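Local atomic coordinates of GDP-L-fucose synthase (Campylobacter jejuni subsp. jejuni serotype O:2, PDB entry 7M13), a protein that binds NADP(H) and acts as a GDP-D-glycero-L-gluco-heptose synthase, a nucleotide-sugar oxidoreductase serving capsular polysaccharide biosynthesis. Residues V107-G112 against I163-N168; R241-H246 against R317-S322; T281-S286 against W329-E334. One frame throughout, in Å; residues are numbered along the deposited sequence.

Contact 1 (V107-G112 against I163-N168). With NAP (NADP nicotinamide-adenine-dinucleotide phosphate), chain E.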
loop_
_atom_site.group_PDB
_atom_site.type_symbol
_atom_site.label_atom_id
_atom_site.label_comp_id
_atom_site.label_asym_id
_atom_site.label_seq_id
_atom_site.Cartn_x
_atom_site.Cartn_y
_atom_site.Cartn_z
ATOM N N VAL B 107 -6.418 -17.468 -3.109
ATOM C CA VAL B 107 -7.351 -16.725 -2.229
ATOM C C VAL B 107 -6.547 -16.078 -1.121
ATOM O O VAL B 107 -5.724 -16.736 -0.487
ATOM C CB VAL B 107 -8.437 -17.636 -1.661
ATOM C CG1 VAL B 107 -9.209 -16.929 -0.546
ATOM C CG2 VAL B 107 -9.357 -18.110 -2.760
ATOM N N PHE B 108 -6.708 -14.776 -0.961
ATOM C CA PHE B 108 -6.071 -13.957 0.075
ATOM C C PHE B 108 -7.166 -13.483 1.022
ATOM O O PHE B 108 -8.281 -13.192 0.580
ATOM C CB PHE B 108 -5.360 -12.759 -0.562
ATOM C CG PHE B 108 -4.861 -11.711 0.397
ATOM C CD1 PHE B 108 -3.938 -12.043 1.375
ATOM C CD2 PHE B 108 -5.233 -10.389 0.252
ATOM C CE1 PHE B 108 -3.461 -11.090 2.254
ATOM C CE2 PHE B 108 -4.765 -9.440 1.140
ATOM C CZ PHE B 108 -3.896 -9.803 2.141
ATOM N N PHE B 109 -6.855 -13.271 2.280
ATOM C CA PHE B 109 -7.838 -12.790 3.282
ATOM C C PHE B 109 -7.492 -11.369 3.698
ATOM O O PHE B 109 -6.343 -11.077 4.145
ATOM C CB PHE B 109 -7.897 -13.721 4.474
ATOM C CG PHE B 109 -8.354 -15.098 4.087
ATOM C CD1 PHE B 109 -9.708 -15.376 3.955
ATOM C CD2 PHE B 109 -7.436 -16.056 3.698
ATOM C CE1 PHE B 109 -10.121 -16.637 3.555
ATOM C CE2 PHE B 109 -7.863 -17.312 3.295
ATOM C CZ PHE B 109 -9.206 -17.587 3.201
ATOM N N GLY B 110 -8.458 -10.461 3.558
ATOM C CA GLY B 110 -8.363 -9.106 4.078
ATOM C C GLY B 110 -9.074 -8.962 5.410
ATOM O O GLY B 110 -9.753 -9.910 5.853
ATOM N N SER B 111 -8.944 -7.790 6.002
ATOM C CA SER B 111 -9.525 -7.422 7.303
ATOM C C SER B 111 -10.400 -6.199 7.104
ATOM O O SER B 111 -10.035 -5.328 6.299
ATOM C CB SER B 111 -8.418 -7.156 8.319
ATOM O OG SER B 111 -8.905 -6.416 9.413
ATOM N N GLY B 112 -11.455 -6.086 7.890
ATOM C CA GLY B 112 -12.277 -4.871 7.943
ATOM C C GLY B 112 -11.467 -3.649 8.316
ATOM O O GLY B 112 -11.945 -2.547 8.114
ATOM N N ILE B 163 -8.074 -13.842 -5.702
ATOM C CA ILE B 163 -9.332 -13.276 -5.149
ATOM C C ILE B 163 -9.115 -12.940 -3.680
ATOM O O ILE B 163 -8.568 -13.773 -2.944
ATOM C CB ILE B 163 -10.458 -14.296 -5.288
ATOM C CG1 ILE B 163 -10.553 -14.887 -6.688
ATOM C CG2 ILE B 163 -11.759 -13.641 -4.871
ATOM C CD1 ILE B 163 -10.789 -13.879 -7.732
ATOM N N THR B 164 -9.554 -11.752 -3.246
ATOM C CA THR B 164 -9.465 -11.302 -1.845
ATOM C C THR B 164 -10.844 -11.423 -1.197
ATOM O O THR B 164 -11.813 -10.833 -1.731
ATOM C CB THR B 164 -8.949 -9.862 -1.704
ATOM O OG1 THR B 164 -7.602 -9.866 -2.221
ATOM C CG2 THR B 164 -8.919 -9.390 -0.276
ATOM N N LEU B 165 -10.900 -12.097 -0.062
ATOM C CA LEU B 165 -12.087 -12.220 0.787
ATOM C C LEU B 165 -11.817 -11.475 2.085
ATOM O O LEU B 165 -10.767 -11.684 2.696
ATOM C CB LEU B 165 -12.370 -13.694 1.077
ATOM C CG LEU B 165 -12.534 -14.606 -0.126
ATOM C CD1 LEU B 165 -12.816 -16.048 0.314
ATOM C CD2 LEU B 165 -13.648 -14.108 -1.047
ATOM N N VAL B 166 -12.737 -10.623 2.516
ATOM C CA VAL B 166 -12.504 -9.687 3.635
ATOM C C VAL B 166 -13.471 -9.996 4.775
ATOM O O VAL B 166 -14.670 -10.048 4.514
ATOM C CB VAL B 166 -12.654 -8.235 3.160
ATOM C CG1 VAL B 166 -12.241 -7.257 4.238
ATOM C CG2 VAL B 166 -11.858 -7.999 1.872
ATOM N N LEU B 167 -12.959 -10.137 5.993
ATOM C CA LEU B 167 -13.785 -10.444 7.183
ATOM C C LEU B 167 -13.403 -9.531 8.340
ATOM O O LEU B 167 -12.359 -8.852 8.298
ATOM C CB LEU B 167 -13.621 -11.913 7.584
ATOM C CG LEU B 167 -12.213 -12.377 7.946
ATOM C CD1 LEU B 167 -12.278 -13.400 9.067
ATOM C CD2 LEU B 167 -11.504 -12.970 6.752
ATOM N N ASN B 168 -14.229 -9.555 9.386
ATOM C CA ASN B 168 -14.028 -8.721 10.586
ATOM C C ASN B 168 -13.486 -9.502 11.790
ATOM O O ASN B 168 -12.535 -9.021 12.390
ATOM C CB ASN B 168 -15.340 -8.029 10.951
ATOM C CG ASN B 168 -15.555 -6.819 10.068
ATOM O OD1 ASN B 168 -14.629 -6.031 9.874
ATOM N ND2 ASN B 168 -16.788 -6.613 9.618
HETATM P PA NAP E . -3.403 -16.606 12.717
HETATM O O1A NAP E . -2.884 -15.378 13.403
HETATM O O2A NAP E . -4.197 -17.580 13.553
HETATM O O5B NAP E . -2.249 -17.442 12.058
HETATM C C5B NAP E . -1.267 -16.811 11.237
HETATM C C4B NAP E . -0.286 -17.871 10.847
HETATM O O4B NAP E . 0.658 -17.260 9.936
HETATM C C3B NAP E . 0.535 -18.452 12.017
HETATM O O3B NAP E . 0.425 -19.871 12.017
HETATM C C2B NAP E . 1.944 -17.934 11.756
HETATM O O2B NAP E . 2.973 -18.863 12.103
HETATM C C1B NAP E . 1.942 -17.763 10.241
HETATM N N9A NAP E . 2.946 -16.814 9.813
HETATM C C8A NAP E . 3.055 -15.498 10.145
HETATM N N7A NAP E . 4.144 -14.923 9.694
HETATM C C5A NAP E . 4.804 -15.933 9.027
HETATM C C6A NAP E . 6.031 -15.960 8.342
HETATM N N6A NAP E . 6.861 -14.915 8.248
HETATM N N1A NAP E . 6.399 -17.142 7.800
HETATM C C2A NAP E . 5.584 -18.198 7.921
HETATM N N3A NAP E . 4.411 -18.287 8.552
HETATM C C4A NAP E . 4.082 -17.107 9.095
HETATM O O3 NAP E . -4.289 -16.151 11.467
HETATM P PN NAP E . -5.866 -16.161 11.323
HETATM O O1N NAP E . -6.445 -15.516 12.521
HETATM O O2N NAP E . -6.252 -17.541 10.964
HETATM O O5D NAP E . -6.047 -15.190 10.052
HETATM C C5D NAP E . -6.097 -15.715 8.745
HETATM C C4D NAP E . -6.316 -14.568 7.799
HETATM O O4D NAP E . -7.603 -13.948 8.068
HETATM C C3D NAP E . -5.269 -13.449 7.885
HETATM O O3D NAP E . -5.025 -12.881 6.591
HETATM C C2D NAP E . -5.950 -12.475 8.804
HETATM O O2D NAP E . -5.427 -11.153 8.726
HETATM C C1D NAP E . -7.388 -12.564 8.335
HETATM N N1N NAP E . -8.318 -12.066 9.373
HETATM C C2N NAP E . -8.419 -12.667 10.597
HETATM C C3N NAP E . -9.210 -12.140 11.560
HETATM C C7N NAP E . -9.347 -12.743 12.913
HETATM O O7N NAP E . -10.226 -12.302 13.681
HETATM N N7N NAP E . -8.526 -13.738 13.237
HETATM C C4N NAP E . -10.014 -10.967 11.279
HETATM C C5N NAP E . -9.892 -10.409 9.951
HETATM C C6N NAP E . -9.037 -10.902 9.108
HETATM P P2B NAP E . 3.429 -19.036 13.644
HETATM O O1X NAP E . 2.323 -19.851 14.254
HETATM O O2X NAP E . 3.644 -17.718 14.244
HETATM O O3X NAP E . 4.760 -19.807 13.538
HETATM O O HOH W 1 -10.722 -7.243 11.336
#
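Phe-108 and Leu-165 open the tightly packed half of this contact, where two parallel strands exchange backbone hydrogen bonds with little distortion. Phe-108 N reaches Ile-163 O at 2.9 Å, and Leu-165 N gives a near-straight bond to Phe-108 O (168°). On one face of the sheet, Val-107 CG1 rests 3.8 Å from Leu-165 CD1, with the Phe-109 ring beyond them, all covered by helix 247-260. On the other face the Phe-108 and Thr-164 side chains run side by side, the hydroxyl OG1 of Thr-164 lying in the plane of the ring at its edge, 3.5 Å from Phe-108 CD2. This OG1 is buried without a hydrogen-bond partner in the model.

Toward the C-terminal ends the pairing becomes less regular. Leu-167 N to Gly-110 O stretches to 3.2 Å, and the closing bond, Gly-112 N to Leu-167 O, is bent to 139°. Here, beside the partly exposed Asn-168, water enters: one molecule links Ser-111 OG, 2.8 Å away, to Asn-168 O, while Ser-111 OG also takes the N-H of Tyr-113 and Asn-168 ND2 turns to Glu-243. The nicotinamide lies over this end. Leu-167 CG, set between its backbone N and carbonyl carbon (chi1 60°), comes within 3.6 Å of NAP C5N, and Asn-168 O lies 3.4 Å from NAP C4N. Phe-109 O receives a weak bond from the ribose O3D and a further one from Lys-144 NZ. Cofactor binding at the carboxyl ends of adjacent parallel strands is the hallmark of the Rossmann fold.

Contact 2 (R241-H246 against R317-S322)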
loop_
_atom_site.group_PDB
_atom_site.type_symbol
_atom_site.label_atom_id
_atom_site.label_comp_id
_atom_site.label_asym_id
_atom_site.label_seq_id
_atom_site.Cartn_x
_atom_site.Cartn_y
_atom_site.Cartn_z
ATOM N N ARG B 241 -20.985 -3.438 19.142
ATOM C CA ARG B 241 -21.443 -4.553 18.276
ATOM C C ARG B 241 -20.251 -5.139 17.519
ATOM O O ARG B 241 -19.349 -4.390 17.141
ATOM C CB ARG B 241 -22.541 -4.102 17.313
ATOM C CG ARG B 241 -23.725 -3.457 18.025
ATOM C CD ARG B 241 -24.889 -3.145 17.113
ATOM N NE ARG B 241 -25.560 -4.347 16.687
ATOM C CZ ARG B 241 -26.408 -5.067 17.402
ATOM N NH1 ARG B 241 -26.736 -4.699 18.637
ATOM N NH2 ARG B 241 -26.936 -6.157 16.879
ATOM N N ARG B 242 -20.287 -6.443 17.298
ATOM C CA ARG B 242 -19.265 -7.156 16.499
ATOM C C ARG B 242 -19.957 -8.235 15.680
ATOM O O ARG B 242 -21.004 -8.749 16.137
ATOM C CB ARG B 242 -18.247 -7.816 17.430
ATOM C CG ARG B 242 -17.159 -6.882 17.924
ATOM C CD ARG B 242 -16.238 -7.663 18.824
ATOM N NE ARG B 242 -15.361 -6.793 19.584
ATOM C CZ ARG B 242 -15.621 -6.322 20.797
ATOM N NH1 ARG B 242 -14.732 -5.547 21.400
ATOM N NH2 ARG B 242 -16.754 -6.635 21.405
ATOM N N GLU B 243 -19.391 -8.527 14.503
ATOM C CA GLU B 243 -19.764 -9.593 13.565
ATOM C C GLU B 243 -18.725 -10.696 13.783
ATOM O O GLU B 243 -17.574 -10.349 14.131
ATOM C CB GLU B 243 -19.616 -9.068 12.131
ATOM C CG GLU B 243 -20.126 -10.017 11.095
ATOM C CD GLU B 243 -19.817 -9.595 9.691
ATOM O OE1 GLU B 243 -19.008 -8.573 9.457
ATOM O OE2 GLU B 243 -20.380 -10.256 8.814
ATOM N N PHE B 244 -19.107 -11.955 13.628
ATOM C CA PHE B 244 -18.160 -13.090 13.744
ATOM C C PHE B 244 -18.398 -14.032 12.581
ATOM O O PHE B 244 -19.527 -14.143 12.044
ATOM C CB PHE B 244 -18.323 -13.838 15.072
ATOM C CG PHE B 244 -18.127 -12.979 16.284
ATOM C CD1 PHE B 244 -16.871 -12.812 16.834
ATOM C CD2 PHE B 244 -19.206 -12.332 16.874
ATOM C CE1 PHE B 244 -16.670 -12.001 17.939
ATOM C CE2 PHE B 244 -19.000 -11.528 17.986
ATOM C CZ PHE B 244 -17.743 -11.359 18.509
ATOM N N ILE B 245 -17.336 -14.725 12.174
ATOM C CA ILE B 245 -17.457 -15.820 11.192
ATOM C C ILE B 245 -16.683 -17.000 11.768
ATOM O O ILE B 245 -15.543 -16.820 12.218
ATOM C CB ILE B 245 -17.017 -15.417 9.764
ATOM C CG1 ILE B 245 -17.329 -16.537 8.767
ATOM C CG2 ILE B 245 -15.554 -14.974 9.724
ATOM C CD1 ILE B 245 -17.041 -16.211 7.307
ATOM N N HIS B 246 -17.328 -18.156 11.752
ATOM C CA HIS B 246 -16.699 -19.409 12.198
ATOM C C HIS B 246 -15.733 -19.862 11.110
ATOM O O HIS B 246 -16.098 -19.810 9.924
ATOM C CB HIS B 246 -17.793 -20.429 12.494
ATOM C CG HIS B 246 -17.302 -21.666 13.155
ATOM N ND1 HIS B 246 -16.704 -22.683 12.452
ATOM C CD2 HIS B 246 -17.306 -22.039 14.460
ATOM C CE1 HIS B 246 -16.368 -23.651 13.295
ATOM N NE2 HIS B 246 -16.748 -23.287 14.546
ATOM N N ARG B 317 -18.745 -2.678 13.569
ATOM C CA ARG B 317 -18.276 -3.053 12.214
ATOM C C ARG B 317 -19.082 -4.255 11.774
ATOM O O ARG B 317 -19.074 -5.266 12.488
ATOM C CB ARG B 317 -16.791 -3.446 12.133
ATOM C CG ARG B 317 -15.849 -2.396 12.681
ATOM C CD ARG B 317 -15.924 -1.200 11.754
ATOM N NE ARG B 317 -14.802 -1.199 10.848
ATOM C CZ ARG B 317 -14.531 -0.207 10.014
ATOM N NH1 ARG B 317 -13.420 -0.260 9.307
ATOM N NH2 ARG B 317 -15.361 0.812 9.892
ATOM N N LEU B 318 -19.718 -4.169 10.615
ATOM C CA LEU B 318 -20.515 -5.276 10.067
ATOM C C LEU B 318 -20.356 -5.216 8.563
ATOM O O LEU B 318 -20.656 -4.139 8.001
ATOM C CB LEU B 318 -21.987 -5.049 10.456
ATOM C CG LEU B 318 -23.005 -5.950 9.769
ATOM C CD1 LEU B 318 -22.740 -7.402 10.084
ATOM C CD2 LEU B 318 -24.416 -5.552 10.171
ATOM N N MET B 319 -19.986 -6.329 7.948
ATOM C CA MET B 319 -19.898 -6.404 6.469
ATOM C C MET B 319 -21.283 -6.438 5.829
ATOM O O MET B 319 -22.148 -7.184 6.286
ATOM C CB MET B 319 -19.145 -7.644 6.008
ATOM C CG MET B 319 -17.677 -7.701 6.372
ATOM S SD MET B 319 -16.809 -6.170 6.040
ATOM C CE MET B 319 -15.142 -6.785 6.283
ATOM N N ASP B 320 -21.442 -5.769 4.699
ATOM C CA ASP B 320 -22.527 -6.032 3.733
ATOM C C ASP B 320 -22.071 -7.230 2.901
ATOM O O ASP B 320 -21.033 -7.086 2.225
ATOM C CB ASP B 320 -22.778 -4.791 2.884
ATOM C CG ASP B 320 -24.009 -4.914 2.005
ATOM O OD1 ASP B 320 -24.333 -6.043 1.606
ATOM O OD2 ASP B 320 -24.664 -3.898 1.762
ATOM N N CYS B 321 -22.738 -8.371 3.039
ATOM C CA CYS B 321 -22.390 -9.612 2.314
ATOM C C CYS B 321 -23.292 -9.816 1.101
ATOM O O CYS B 321 -23.397 -10.951 0.604
ATOM C CB CYS B 321 -22.431 -10.787 3.267
ATOM S SG CYS B 321 -21.070 -10.724 4.469
ATOM N N SER B 322 -23.956 -8.779 0.608
ATOM C CA SER B 322 -24.826 -8.903 -0.589
ATOM C C SER B 322 -24.051 -9.466 -1.790
ATOM O O SER B 322 -24.583 -10.291 -2.560
ATOM C CB SER B 322 -25.494 -7.588 -0.930
ATOM O OG SER B 322 -26.277 -7.126 0.161
HETATM O O HOH W 2 -17.343 -6.754 13.704
#
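Glu-243 reaches across from its strand to the loop 317-322, and almost all of this contact is carried by that one side chain. Its CG stands anti to the backbone N (chi1 -173°) and the chain beyond is extended, which drives the carboxylate straight into the loop. CB passes 3.9 Å from Arg-317 O. CG then meets the methyl CD1 of Leu-318 at 3.8 Å, and the same methyl stays beside the carboxylate carbon, with CD to Leu-318 CD1 at 3.7 Å; the two side chains cross at about a right angle. At the tip, OE1 accepts the backbone N-H of Met-319 in a nearly straight bond of 2.9 Å (169°), although the donor stands 47° out of the carboxylate plane. The CG of Met-319 comes in beside OE1 at 3.5 Å.

A second donor, Asn-168 ND2, also serves OE1, and OE2 receives a weak bond from Thr-281 N. The acid is buried, and this set of N-H groups would favour its charged form. Nearer the backbone a water completes the joint, accepting from Glu-243 N at 2.8 Å and donating to Arg-317 O at 2.6 Å. The Arg-242 side chain, predicted to bind substrate, leaves its backbone in the direction away from the loop, and the guanidinium of Arg-317 turns to Pro-116 O and other carbonyls.

Past Met-319 the loop tightens: Asp-320 OD1 accepts from Ser-322 N at 2.9 Å and also from Ser-322 OG. The polypeptide thus passes from a loop held at Met-319 N by Glu-243, beside the central sheet, into helix 322-326 through an Asx turn.

Contact 3 (T281-S286 against W329-E334)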
loop_
_atom_site.group_PDB
_atom_site.type_symbol
_atom_site.label_atom_id
_atom_site.label_comp_id
_atom_site.label_asym_id
_atom_site.label_seq_id
_atom_site.Cartn_x
_atom_site.Cartn_y
_atom_site.Cartn_z
ATOM N N THR B 281 -21.516 -13.327 8.112
ATOM C CA THR B 281 -22.871 -13.884 8.316
ATOM C C THR B 281 -23.934 -12.808 8.084
ATOM O O THR B 281 -25.091 -13.190 8.007
ATOM C CB THR B 281 -23.004 -14.468 9.727
ATOM O OG1 THR B 281 -22.917 -13.395 10.663
ATOM C CG2 THR B 281 -21.968 -15.525 10.037
ATOM N N GLY B 282 -23.545 -11.539 8.003
ATOM C CA GLY B 282 -24.444 -10.421 7.679
ATOM C C GLY B 282 -25.163 -9.909 8.905
ATOM O O GLY B 282 -25.964 -8.977 8.785
ATOM N N ILE B 283 -24.835 -10.459 10.070
ATOM C CA ILE B 283 -25.567 -10.200 11.337
ATOM C C ILE B 283 -24.536 -9.831 12.390
ATOM O O ILE B 283 -23.477 -10.523 12.468
ATOM C CB ILE B 283 -26.369 -11.454 11.735
ATOM C CG1 ILE B 283 -27.358 -11.854 10.632
ATOM C CG2 ILE B 283 -27.064 -11.225 13.065
ATOM C CD1 ILE B 283 -27.569 -13.348 10.467
ATOM N N ASP B 284 -24.785 -8.802 13.188
ATOM C CA ASP B 284 -23.894 -8.490 14.322
ATOM C C ASP B 284 -24.674 -8.595 15.635
ATOM O O ASP B 284 -25.922 -8.749 15.579
ATOM C CB ASP B 284 -23.184 -7.151 14.166
ATOM C CG ASP B 284 -24.054 -5.912 14.138
ATOM O OD1 ASP B 284 -25.288 -6.047 14.245
ATOM O OD2 ASP B 284 -23.462 -4.818 13.975
ATOM N N TYR B 285 -23.912 -8.541 16.719
ATOM C CA TYR B 285 -24.409 -8.742 18.099
ATOM C C TYR B 285 -23.721 -7.738 19.006
ATOM O O TYR B 285 -22.518 -7.470 18.841
ATOM C CB TYR B 285 -24.119 -10.161 18.568
ATOM C CG TYR B 285 -24.833 -11.245 17.801
ATOM C CD1 TYR B 285 -26.019 -11.778 18.262
ATOM C CD2 TYR B 285 -24.311 -11.774 16.634
ATOM C CE1 TYR B 285 -26.663 -12.805 17.602
ATOM C CE2 TYR B 285 -24.949 -12.788 15.945
ATOM C CZ TYR B 285 -26.136 -13.306 16.424
ATOM O OH TYR B 285 -26.778 -14.322 15.773
ATOM N N SER B 286 -24.448 -7.229 20.006
ATOM C CA SER B 286 -23.828 -6.468 21.107
ATOM C C SER B 286 -22.963 -7.429 21.930
ATOM O O SER B 286 -23.259 -8.641 21.947
ATOM C CB SER B 286 -24.859 -5.782 21.969
ATOM O OG SER B 286 -25.583 -6.739 22.712
ATOM N N TRP B 329 -22.917 -17.947 -2.339
ATOM C CA TRP B 329 -22.543 -18.489 -1.020
ATOM C C TRP B 329 -23.210 -17.689 0.098
ATOM O O TRP B 329 -23.202 -16.443 0.055
ATOM C CB TRP B 329 -21.013 -18.513 -0.813
ATOM C CG TRP B 329 -20.641 -19.025 0.548
ATOM C CD1 TRP B 329 -20.382 -20.329 0.870
ATOM C CD2 TRP B 329 -20.548 -18.298 1.785
ATOM N NE1 TRP B 329 -20.116 -20.436 2.206
ATOM C CE2 TRP B 329 -20.173 -19.214 2.790
ATOM C CE3 TRP B 329 -20.637 -16.942 2.127
ATOM C CZ2 TRP B 329 -19.975 -18.832 4.118
ATOM C CZ3 TRP B 329 -20.442 -16.567 3.437
ATOM C CH2 TRP B 329 -20.073 -17.493 4.409
ATOM N N LYS B 330 -23.714 -18.386 1.097
ATOM C CA LYS B 330 -24.098 -17.768 2.381
ATOM C C LYS B 330 -23.711 -18.710 3.495
ATOM O O LYS B 330 -23.506 -19.924 3.271
ATOM C CB LYS B 330 -25.585 -17.387 2.418
ATOM C CG LYS B 330 -26.524 -18.551 2.183
ATOM C CD LYS B 330 -27.949 -18.127 1.938
ATOM C CE LYS B 330 -28.899 -19.292 2.100
ATOM N NZ LYS B 330 -29.297 -19.441 3.517
ATOM N N HIS B 331 -23.597 -18.141 4.673
ATOM C CA HIS B 331 -23.087 -18.845 5.855
ATOM C C HIS B 331 -24.087 -19.925 6.290
ATOM O O HIS B 331 -25.285 -19.761 6.053
ATOM C CB HIS B 331 -22.830 -17.841 6.959
ATOM C CG HIS B 331 -24.065 -17.360 7.613
ATOM N ND1 HIS B 331 -24.856 -16.382 7.069
ATOM C CD2 HIS B 331 -24.604 -17.690 8.808
ATOM C CE1 HIS B 331 -25.881 -16.163 7.884
ATOM N NE2 HIS B 331 -25.749 -16.961 8.948
ATOM N N LYS B 332 -23.569 -20.924 6.965
ATOM C CA LYS B 332 -24.373 -22.026 7.551
ATOM C C LYS B 332 -24.356 -22.019 9.083
ATOM O O LYS B 332 -25.252 -22.675 9.648
ATOM C CB LYS B 332 -23.807 -23.366 7.100
ATOM C CG LYS B 332 -23.809 -23.599 5.600
ATOM C CD LYS B 332 -23.080 -24.879 5.223
ATOM C CE LYS B 332 -22.994 -25.096 3.725
ATOM N NZ LYS B 332 -23.090 -26.531 3.360
ATOM N N ILE B 333 -23.342 -21.453 9.739
ATOM C CA ILE B 333 -23.137 -21.616 11.203
ATOM C C ILE B 333 -23.646 -20.354 11.884
ATOM O O ILE B 333 -23.010 -19.303 11.783
ATOM C CB ILE B 333 -21.671 -21.931 11.553
ATOM C CG1 ILE B 333 -21.198 -23.213 10.874
ATOM C CG2 ILE B 333 -21.494 -22.008 13.054
ATOM C CD1 ILE B 333 -19.745 -23.501 11.082
ATOM N N GLU B 334 -24.771 -20.465 12.598
ATOM C CA GLU B 334 -25.256 -19.377 13.469
ATOM C C GLU B 334 -24.369 -19.320 14.711
ATOM O O GLU B 334 -23.779 -20.334 15.089
ATOM C CB GLU B 334 -26.730 -19.580 13.826
ATOM C CG GLU B 334 -27.675 -19.569 12.626
ATOM C CD GLU B 334 -27.502 -18.455 11.595
ATOM O OE1 GLU B 334 -27.220 -17.295 11.974
ATOM O OE2 GLU B 334 -27.693 -18.748 10.400
HETATM O O HOH W 3 -25.679 -15.949 13.909
#
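A CH-pi contact near the protein surface joins the loop after strand 277-278 to the linker between helices 322-326 and 335-347. Thr-281 CB sits squarely over the imidazole of His-331, 3.6 Å from the ring centroid and only 3° off its normal. The methyl CG2 extends the cover toward one side of the ring, 3.6 Å from His-331 CD2, while Thr-281 O, over the same face, leans to the CE1 margin, 3.1 Å from His-331 CE1. The ring is brought under the threonine by placing CG of His-331 between its backbone N and carbonyl carbon (chi1 75°). Ile-283 adds a looser touch, its CD1 4.2 Å from His-331 CE1 and obliquely placed to the ring.

No direct hydrogen bond crosses between 281-286 and 329-334, but weak bonds to Glu-334 would limit the rotation of the imidazole. His-331 NE2 shares two of them with the carboxylate of Glu-334, one to OE2 at 3.0 Å and a straighter one to OE1 at 3.4 Å (160°), OE1 lying in the ring plane at the edge. A water then carries the link across, donating to Glu-334 OE1 at 2.8 Å and meeting Tyr-285 OH, in the plane of the phenol, at 2.7 Å.

Behind the histidine, its backbone N lies over one face of the Trp-329 ring, toward the rim. Helix 247-260 receives the linker, with Asp-249 accepting from the N-H groups of Lys-332 and Ile-333, while Tyr-285 rests on helix 287-298 and Glu-334 leads into helix 335-347.

Contact 2 lies between the other two, its centre about 12 Å from that of contact 1 and about 7 Å from that of contact 3; the centres of contacts 1 and 3 are about 16 Å apart, and those two do not touch. Arg-317 NH1 probably bonds to Gly-112 O at 3.0 Å, tying contact 2 to contact 1. Toward contact 3, Arg-241 NE forms a salt bridge of 3.0 Å with Asp-284 OD1, and strands 241-246 and 285-286 pair antiparallel. Distance from the cofactor grows along the series: contact 1 touches NAP, whereas the side chains of Met-319 and Thr-281 stand about 7 and 13 Å from it.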